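Local coordinates for protein alpha-1,3-glucanase (Streptomyces thermodiastaticus, PDB 7C7D) that hydrolyses the alpha-1,3-linked glucose chains of alpha-1,3-glucan, as a thermostable member of glycoside hydrolase family 87, at residues His444-Thr449 and Ser481-Arg486; Leu474-Tyr479 and His512-Val517. All blocks are in the same frame, centred on the assembly; numbering follows the deposited sequence.

Both contacts lie in the parallel beta-helix of the catalytic unit and join chain parts one coil apart. Interaction 1 pairs the successive loops that lead into strands 449-458 and 486-495; interaction 2 reaches across the same region, from the end of strand 474-477 to the corner before strand 517-527. Their segments alternate along the chain and their centres are about 9 Å apart. They meet directly: Ile483 N lies 3.0 Å from Ala513 O, probably as a hydrogen bond, and Glu484 OE1 is 3.3 Å from Lys515 NZ in a long, weak ion pair. Neither contains a ligand of the calcium ion, whose site is formed by Glu63, Glu65, Ser88, Gln91 and Asp191.

Interaction 1 of 2, residues His444-Thr449 and Ser481-Arg486; sequences HPLAGT and SAIEAR
Two successive loops of the parallel beta-helix lie together, leading into strands 449-458 and 486-495, and the contact ends where these begin to pair. Arg486 N donates to Gly448 O at 2.9 Å, and Thr449 CA brings its hydrogen to Arg486 O, 3.4 Å away, as the parallel bridge opens. Before this point no backbone bond crosses directly, although the chain parts run close together, and two waters make the links. One donates to Leu446 O (2.7 Å from the water oxygen) and accepts from Glu484 N; the other accepts from Gly448 N and donates to Glu484 O. Ala485 points its methyl at residues 446-448, CB 3.3 Å from Gly448 O and 4.0 Å from Leu446 CB. Leu446 and Ile483 run side by side the same way, touching through CD1 methyls at 3.9 Å. At the start of both segments, Ser481 OG lies against the Pro445 ring, 3.7 Å from Pro445 CB. Arg486, extended from CG to NE with CG anti to its N (chi1 175°), carries its guanidinium to a salt bridge with Asp488. Direct pairing starts at Gly448 and Arg486; before it, two waters carry the polar link, beside the apolar packing of Leu446, Ile483 and Ala485.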
ATOM      1  N   HIS A 444      -7.748  20.821   6.873  1.00 16.93           N
ATOM      2  CA  HIS A 444      -6.744  21.813   6.486  1.00 16.05           C
ATOM      3  C   HIS A 444      -6.321  21.576   5.048  1.00 14.95           C
ATOM      4  O   HIS A 444      -5.560  20.634   4.770  1.00 14.91           O
ATOM      5  CB  HIS A 444      -5.555  21.738   7.433  1.00 17.93           C
ATOM      6  CG  HIS A 444      -5.921  22.127   8.827  1.00 20.83           C
ATOM      7  ND1 HIS A 444      -5.754  23.407   9.308  1.00 23.03           N
ATOM      8  CD2 HIS A 444      -6.518  21.424   9.820  1.00 22.00           C
ATOM      9  CE1 HIS A 444      -6.204  23.469  10.549  1.00 22.60           C
ATOM     10  NE2 HIS A 444      -6.673  22.280  10.884  1.00 23.82           N
ATOM     11  N   PRO A 445      -6.788  22.391   4.105  1.00 14.41           N
ATOM     12  CA  PRO A 445      -6.489  22.146   2.688  1.00 14.31           C
ATOM     13  C   PRO A 445      -5.006  22.282   2.374  1.00 13.49           C
ATOM     14  O   PRO A 445      -4.207  22.791   3.162  1.00 14.16           O
ATOM     15  CB  PRO A 445      -7.304  23.218   1.960  1.00 16.46           C
ATOM     16  CG  PRO A 445      -8.356  23.635   2.928  1.00 17.92           C
ATOM     17  CD  PRO A 445      -7.748  23.493   4.291  1.00 16.63           C
ATOM     18  N   LEU A 446      -4.649  21.801   1.180  1.00 13.11           N
ATOM     19  CA  LEU A 446      -3.264  21.831   0.724  1.00 12.83           C
ATOM     20  C   LEU A 446      -2.685  23.236   0.838  1.00 12.65           C
ATOM     21  O   LEU A 446      -3.328  24.226   0.470  1.00 13.69           O
ATOM     22  CB  LEU A 446      -3.203  21.381  -0.736  1.00 12.57           C
ATOM     23  CG  LEU A 446      -3.708  19.963  -1.023  1.00 12.38           C
ATOM     24  CD1 LEU A 446      -4.061  19.813  -2.499  1.00 13.39           C
ATOM     25  CD2 LEU A 446      -2.683  18.916  -0.608  1.00 12.50           C
ATOM     26  N   ALA A 447      -1.459  23.319   1.356  1.00 13.41           N
ATOM     27  CA  ALA A 447      -0.794  24.602   1.537  1.00 13.45           C
ATOM     28  C   ALA A 447       0.703  24.441   1.311  1.00 12.87           C
ATOM     29  O   ALA A 447       1.267  23.351   1.451  1.00 13.73           O
ATOM     30  CB  ALA A 447      -1.045  25.189   2.932  1.00 15.22           C
ATOM     31  N   GLY A 448       1.347  25.557   0.989  1.00 14.31           N
ATOM     32  CA  GLY A 448       2.786  25.543   0.772  1.00 14.85           C
ATOM     33  C   GLY A 448       3.114  24.920  -0.561  1.00 14.53           C
ATOM     34  O   GLY A 448       2.542  25.292  -1.590  1.00 15.93           O
ATOM     35  N   THR A 449       4.030  23.957  -0.549  1.00 14.06           N
ATOM     36  CA  THR A 449       4.473  23.268  -1.752  1.00 14.25           C
ATOM     37  C   THR A 449       4.231  21.779  -1.583  1.00 13.73           C
ATOM     38  O   THR A 449       4.618  21.191  -0.568  1.00 15.78           O
ATOM     39  CB  THR A 449       5.963  23.518  -1.988  1.00 17.39           C
ATOM     40  OG1 THR A 449       6.191  24.926  -2.098  1.00 19.46           O
ATOM     41  CG2 THR A 449       6.439  22.842  -3.270  1.00 19.42           C
ATOM     42  N   SER A 481     -12.151  22.611  -2.246  1.00 14.73           N
ATOM     43  CA  SER A 481     -11.590  23.952  -2.325  1.00 14.65           C
ATOM     44  C   SER A 481     -10.516  23.971  -3.404  1.00 13.83           C
ATOM     45  O   SER A 481      -9.974  22.932  -3.787  1.00 14.24           O
ATOM     46  CB  SER A 481     -11.026  24.421  -0.977  1.00 15.39           C
ATOM     47  OG  SER A 481      -9.922  23.629  -0.573  1.00 15.30           O
ATOM     48  N   ALA A 482     -10.229  25.172  -3.897  1.00 14.03           N
ATOM     49  CA  ALA A 482      -9.240  25.366  -4.946  1.00 13.60           C
ATOM     50  C   ALA A 482      -7.837  25.035  -4.441  1.00 14.26           C
ATOM     51  O   ALA A 482      -7.542  25.089  -3.244  1.00 14.70           O
ATOM     52  CB  ALA A 482      -9.275  26.815  -5.419  1.00 15.41           C
ATOM     53  N   ILE A 483      -6.959  24.691  -5.381  1.00 13.98           N
ATOM     54  CA  ILE A 483      -5.571  24.377  -5.051  1.00 13.73           C
ATOM     55  C   ILE A 483      -4.841  25.681  -4.740  1.00 15.35           C
ATOM     56  O   ILE A 483      -4.531  26.462  -5.646  1.00 17.58           O
ATOM     57  CB  ILE A 483      -4.879  23.615  -6.186  1.00 13.97           C
ATOM     58  CG1 ILE A 483      -5.709  22.397  -6.629  1.00 13.81           C
ATOM     59  CG2 ILE A 483      -3.467  23.229  -5.778  1.00 14.67           C
ATOM     60  CD1 ILE A 483      -5.904  21.315  -5.582  1.00 14.27           C
ATOM     61  N   GLU A 484      -4.565  25.923  -3.456  1.00 14.56           N
ATOM     62  CA  GLU A 484      -3.850  27.122  -3.042  1.00 15.93           C
ATOM     63  C   GLU A 484      -2.385  26.858  -2.735  1.00 15.91           C
ATOM     64  O   GLU A 484      -1.633  27.810  -2.484  1.00 18.69           O
ATOM     65  CB  GLU A 484      -4.538  27.778  -1.836  1.00 17.88           C
ATOM     66  CG  GLU A 484      -6.036  28.000  -2.017  1.00 19.49           C
ATOM     67  CD  GLU A 484      -6.381  29.044  -3.067  1.00 23.85           C
ATOM     68  OE1 GLU A 484      -5.465  29.679  -3.631  1.00 25.00           O
ATOM     69  OE2 GLU A 484      -7.590  29.227  -3.334  1.00 26.65           O
ATOM     70  N   ALA A 485      -1.970  25.598  -2.751  1.00 14.67           N
ATOM     71  CA  ALA A 485      -0.566  25.241  -2.715  1.00 14.64           C
ATOM     72  C   ALA A 485       0.005  25.282  -4.127  1.00 15.28           C
ATOM     73  O   ALA A 485      -0.723  25.296  -5.120  1.00 18.27           O
ATOM     74  CB  ALA A 485      -0.406  23.827  -2.154  1.00 14.46           C
ATOM     75  N   ARG A 486       1.328  25.316  -4.204  1.00 14.44           N
ATOM     76  CA  ARG A 486       2.025  24.985  -5.438  1.00 15.75           C
ATOM     77  C   ARG A 486       2.192  23.472  -5.495  1.00 14.36           C
ATOM     78  O   ARG A 486       2.583  22.849  -4.504  1.00 16.31           O
ATOM     79  CB  ARG A 486       3.392  25.667  -5.412  1.00 21.96           C
ATOM     80  CG  ARG A 486       4.331  25.354  -6.545  1.00 29.31           C
ATOM     81  CD  ARG A 486       5.698  25.925  -6.196  1.00 34.74           C
ATOM     82  NE  ARG A 486       6.682  25.727  -7.251  1.00 40.42           N
ATOM     83  CZ  ARG A 486       7.182  26.710  -7.989  1.00 44.11           C
ATOM     84  NH1 ARG A 486       6.789  27.960  -7.780  1.00 44.69           N
ATOM     85  NH2 ARG A 486       8.079  26.447  -8.930  1.00 45.90           N
TER
HETATM   86  O   HOH W   1      -5.454  24.321  -1.242  1.00 15.02           O
HETATM   87  O   HOH W   2      -0.318  27.861   0.126  1.00 20.94           O

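Interaction 2 of 2, residues Leu474-Tyr479 and His512-Val517; sequences LRVDSY and HAVKNV
Ser478 lies against His512, with the two CB atoms 3.9 Å apart and the serine hydroxyl turned to the histidine's backbone. Ser478 OG donates to His512 O at 2.7 Å, approaching from above the carbonyl plane, 56° out of it, instead of along a lone pair. Its chi1 of 55° sets the hydroxyl between the backbone N and the carbonyl carbon, and the same oxygen packs on Val514 CG2 at 3.5 Å; Val505 O is a further, weak hydrogen-bond partner of this OG. Ser478 is the centre of an inverse gamma turn, closed by a weak bond from Tyr479 N to Asp477 O. The turn brings two carbonyls to the edge of the imidazole, near its plane: His512 CD2 is 3.3 Å from Ser478 O and 3.4 Å from Tyr479 O. His512 NE2 is hydrogen-bonded to Gln510 OE1. Ser478 O also accepts from Ser506 OG, which in turn accepts from His512 N, so one hydroxyl ties both segments together.

Deeper in, the contact becomes apolar. Val476 and Val514 cross obliquely, CG1 to CG1 at 4.0 Å, and Val476 CG1 also faces Val517 CG2 at 4.3 Å. On the far side of strand 474-477, Arg475 NE forms a salt bridge with Asp477 OD2 at 3.1 Å; the acceptor lies close to the guanidinium plane, while NE meets the carboxylate on its anti side, 21° out of its plane. Arg475 NH1 also reaches Ser430 and Asn405.

Strand 474-477 runs between its parallel neighbours 432-435 and 502-505, and Val476 and Val517 both touch Phe504 of the latter. These valines also meet Ile489 of strand 486-495, so the contact joins two walls of the beta-helix through its interior.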
ATOM      1  N   LEU A 474      -2.420   9.745 -12.026  1.00  9.44           N
ATOM      2  CA  LEU A 474      -2.051  10.756 -11.047  1.00  9.82           C
ATOM      3  C   LEU A 474      -3.082  11.860 -11.160  1.00 10.24           C
ATOM      4  O   LEU A 474      -3.275  12.410 -12.247  1.00 11.99           O
ATOM      5  CB  LEU A 474      -0.646  11.305 -11.337  1.00 11.05           C
ATOM      6  CG  LEU A 474       0.017  12.203 -10.293  1.00 13.34           C
ATOM      7  CD1 LEU A 474       1.524  12.176 -10.482  1.00 15.79           C
ATOM      8  CD2 LEU A 474      -0.503  13.626 -10.361  1.00 15.44           C
ATOM      9  N   ARG A 475      -3.752  12.182 -10.060  1.00 10.13           N
ATOM     10  CA  ARG A 475      -4.733  13.253 -10.111  1.00 11.22           C
ATOM     11  C   ARG A 475      -4.452  14.342  -9.090  1.00 10.33           C
ATOM     12  O   ARG A 475      -3.954  14.085  -7.989  1.00 11.50           O
ATOM     13  CB  ARG A 475      -6.179  12.757  -9.999  1.00 13.38           C
ATOM     14  CG  ARG A 475      -6.673  12.445  -8.609  1.00 13.22           C
ATOM     15  CD  ARG A 475      -8.175  12.120  -8.667  1.00 13.50           C
ATOM     16  NE  ARG A 475      -8.742  11.991  -7.330  1.00 13.11           N
ATOM     17  CZ  ARG A 475      -8.661  10.888  -6.597  1.00 12.17           C
ATOM     18  NH1 ARG A 475      -8.076   9.794  -7.075  1.00 12.10           N
ATOM     19  NH2 ARG A 475      -9.183  10.877  -5.375  1.00 13.43           N
ATOM     20  N   VAL A 476      -4.770  15.570  -9.499  1.00 10.51           N
ATOM     21  CA  VAL A 476      -4.874  16.723  -8.614  1.00 10.85           C
ATOM     22  C   VAL A 476      -6.346  17.095  -8.578  1.00 10.71           C
ATOM     23  O   VAL A 476      -6.961  17.323  -9.628  1.00 11.11           O
ATOM     24  CB  VAL A 476      -4.006  17.901  -9.085  1.00 11.52           C
ATOM     25  CG1 VAL A 476      -4.127  19.066  -8.107  1.00 12.76           C
ATOM     26  CG2 VAL A 476      -2.552  17.467  -9.232  1.00 12.99           C
ATOM     27  N   ASP A 477      -6.917  17.139  -7.371  1.00 10.90           N
ATOM     28  CA  ASP A 477      -8.367  17.125  -7.186  1.00 11.30           C
ATOM     29  C   ASP A 477      -8.771  18.258  -6.245  1.00 11.73           C
ATOM     30  O   ASP A 477      -8.604  18.158  -5.026  1.00 12.11           O
ATOM     31  CB  ASP A 477      -8.759  15.761  -6.632  1.00 11.87           C
ATOM     32  CG  ASP A 477     -10.251  15.495  -6.671  1.00 14.33           C
ATOM     33  OD1 ASP A 477     -11.048  16.453  -6.800  1.00 14.91           O
ATOM     34  OD2 ASP A 477     -10.624  14.299  -6.547  1.00 15.99           O
ATOM     35  N   SER A 478      -9.320  19.335  -6.806  1.00 11.55           N
ATOM     36  CA  SER A 478      -9.759  20.493  -6.025  1.00 12.44           C
ATOM     37  C   SER A 478     -11.177  20.277  -5.478  1.00 12.57           C
ATOM     38  O   SER A 478     -12.096  21.069  -5.696  1.00 14.14           O
ATOM     39  CB  SER A 478      -9.708  21.727  -6.912  1.00 12.85           C
ATOM     40  OG  SER A 478     -10.478  21.489  -8.079  1.00 13.88           O
ATOM     41  N   TYR A 479     -11.341  19.182  -4.727  1.00 14.05           N
ATOM     42  CA  TYR A 479     -12.679  18.655  -4.464  1.00 14.28           C
ATOM     43  C   TYR A 479     -13.536  19.638  -3.667  1.00 14.49           C
ATOM     44  O   TYR A 479     -14.621  20.035  -4.109  1.00 15.59           O
ATOM     45  CB  TYR A 479     -12.560  17.300  -3.767  1.00 14.60           C
ATOM     46  CG  TYR A 479     -13.845  16.502  -3.712  1.00 15.22           C
ATOM     47  CD1 TYR A 479     -14.910  16.905  -2.909  1.00 16.35           C
ATOM     48  CD2 TYR A 479     -13.989  15.330  -4.444  1.00 17.36           C
ATOM     49  CE1 TYR A 479     -16.080  16.179  -2.853  1.00 18.69           C
ATOM     50  CE2 TYR A 479     -15.162  14.591  -4.387  1.00 18.48           C
ATOM     51  CZ  TYR A 479     -16.203  15.027  -3.590  1.00 19.56           C
ATOM     52  OH  TYR A 479     -17.381  14.316  -3.513  1.00 22.16           O
ATOM     53  N   HIS A 512     -14.056  24.182  -8.326  1.00 15.56           N
ATOM     54  CA  HIS A 512     -12.910  24.888  -7.772  1.00 15.07           C
ATOM     55  C   HIS A 512     -11.704  24.725  -8.689  1.00 14.22           C
ATOM     56  O   HIS A 512     -11.498  23.671  -9.302  1.00 14.16           O
ATOM     57  CB  HIS A 512     -12.557  24.336  -6.393  1.00 15.19           C
ATOM     58  CG  HIS A 512     -13.693  24.366  -5.422  1.00 16.47           C
ATOM     59  ND1 HIS A 512     -14.273  25.540  -4.991  1.00 18.35           N
ATOM     60  CD2 HIS A 512     -14.358  23.365  -4.800  1.00 16.49           C
ATOM     61  CE1 HIS A 512     -15.250  25.259  -4.146  1.00 18.30           C
ATOM     62  NE2 HIS A 512     -15.321  23.948  -4.012  1.00 17.61           N
ATOM     63  N   ALA A 513     -10.876  25.766  -8.755  1.00 14.48           N
ATOM     64  CA  ALA A 513      -9.762  25.769  -9.696  1.00 14.00           C
ATOM     65  C   ALA A 513      -8.662  24.792  -9.290  1.00 12.90           C
ATOM     66  O   ALA A 513      -8.270  24.706  -8.120  1.00 13.81           O
ATOM     67  CB  ALA A 513      -9.167  27.170  -9.806  1.00 16.26           C
ATOM     68  N   VAL A 514      -8.161  24.056 -10.278  1.00 13.08           N
ATOM     69  CA  VAL A 514      -6.864  23.403 -10.187  1.00 13.00           C
ATOM     70  C   VAL A 514      -5.880  24.370 -10.830  1.00 13.26           C
ATOM     71  O   VAL A 514      -5.969  24.656 -12.027  1.00 14.86           O
ATOM     72  CB  VAL A 514      -6.860  22.040 -10.890  1.00 13.61           C
ATOM     73  CG1 VAL A 514      -5.434  21.508 -10.984  1.00 14.99           C
ATOM     74  CG2 VAL A 514      -7.747  21.058 -10.143  1.00 14.66           C
ATOM     75  N   LYS A 515      -4.964  24.896 -10.025  1.00 13.37           N
ATOM     76  CA  LYS A 515      -4.039  25.928 -10.471  1.00 13.61           C
ATOM     77  C   LYS A 515      -2.746  25.745  -9.694  1.00 13.25           C
ATOM     78  O   LYS A 515      -2.674  24.940  -8.762  1.00 13.38           O
ATOM     79  CB  LYS A 515      -4.627  27.320 -10.223  1.00 15.76           C
ATOM     80  CG  LYS A 515      -5.144  27.507  -8.802  1.00 16.44           C
ATOM     81  CD  LYS A 515      -5.553  28.947  -8.532  1.00 18.72           C
ATOM     82  CE  LYS A 515      -6.040  29.112  -7.097  1.00 21.82           C
ATOM     83  NZ  LYS A 515      -6.132  30.543  -6.699  1.00 25.89           N
ATOM     84  N   ASN A 516      -1.717  26.498 -10.090  1.00 13.36           N
ATOM     85  CA  ASN A 516      -0.400  26.420  -9.452  1.00 14.00           C
ATOM     86  C   ASN A 516       0.235  25.049  -9.636  1.00 12.52           C
ATOM     87  O   ASN A 516       1.072  24.628  -8.831  1.00 14.00           O
ATOM     88  CB  ASN A 516      -0.425  26.804  -7.969  1.00 15.24           C
ATOM     89  CG  ASN A 516      -1.161  28.101  -7.717  1.00 17.25           C
ATOM     90  OD1 ASN A 516      -0.911  29.104  -8.383  1.00 19.04           O
ATOM     91  ND2 ASN A 516      -2.068  28.092  -6.745  1.00 19.86           N
ATOM     92  N   VAL A 517      -0.144  24.354 -10.704  1.00 12.09           N
ATOM     93  CA  VAL A 517       0.351  23.014 -10.991  1.00 12.16           C
ATOM     94  C   VAL A 517       1.373  23.094 -12.112  1.00 11.37           C
ATOM     95  O   VAL A 517       1.114  23.701 -13.159  1.00 12.46           O
ATOM     96  CB  VAL A 517      -0.799  22.077 -11.397  1.00 13.71           C
ATOM     97  CG1 VAL A 517      -0.260  20.726 -11.899  1.00 14.80           C
ATOM     98  CG2 VAL A 517      -1.757  21.885 -10.241  1.00 14.17           C
TER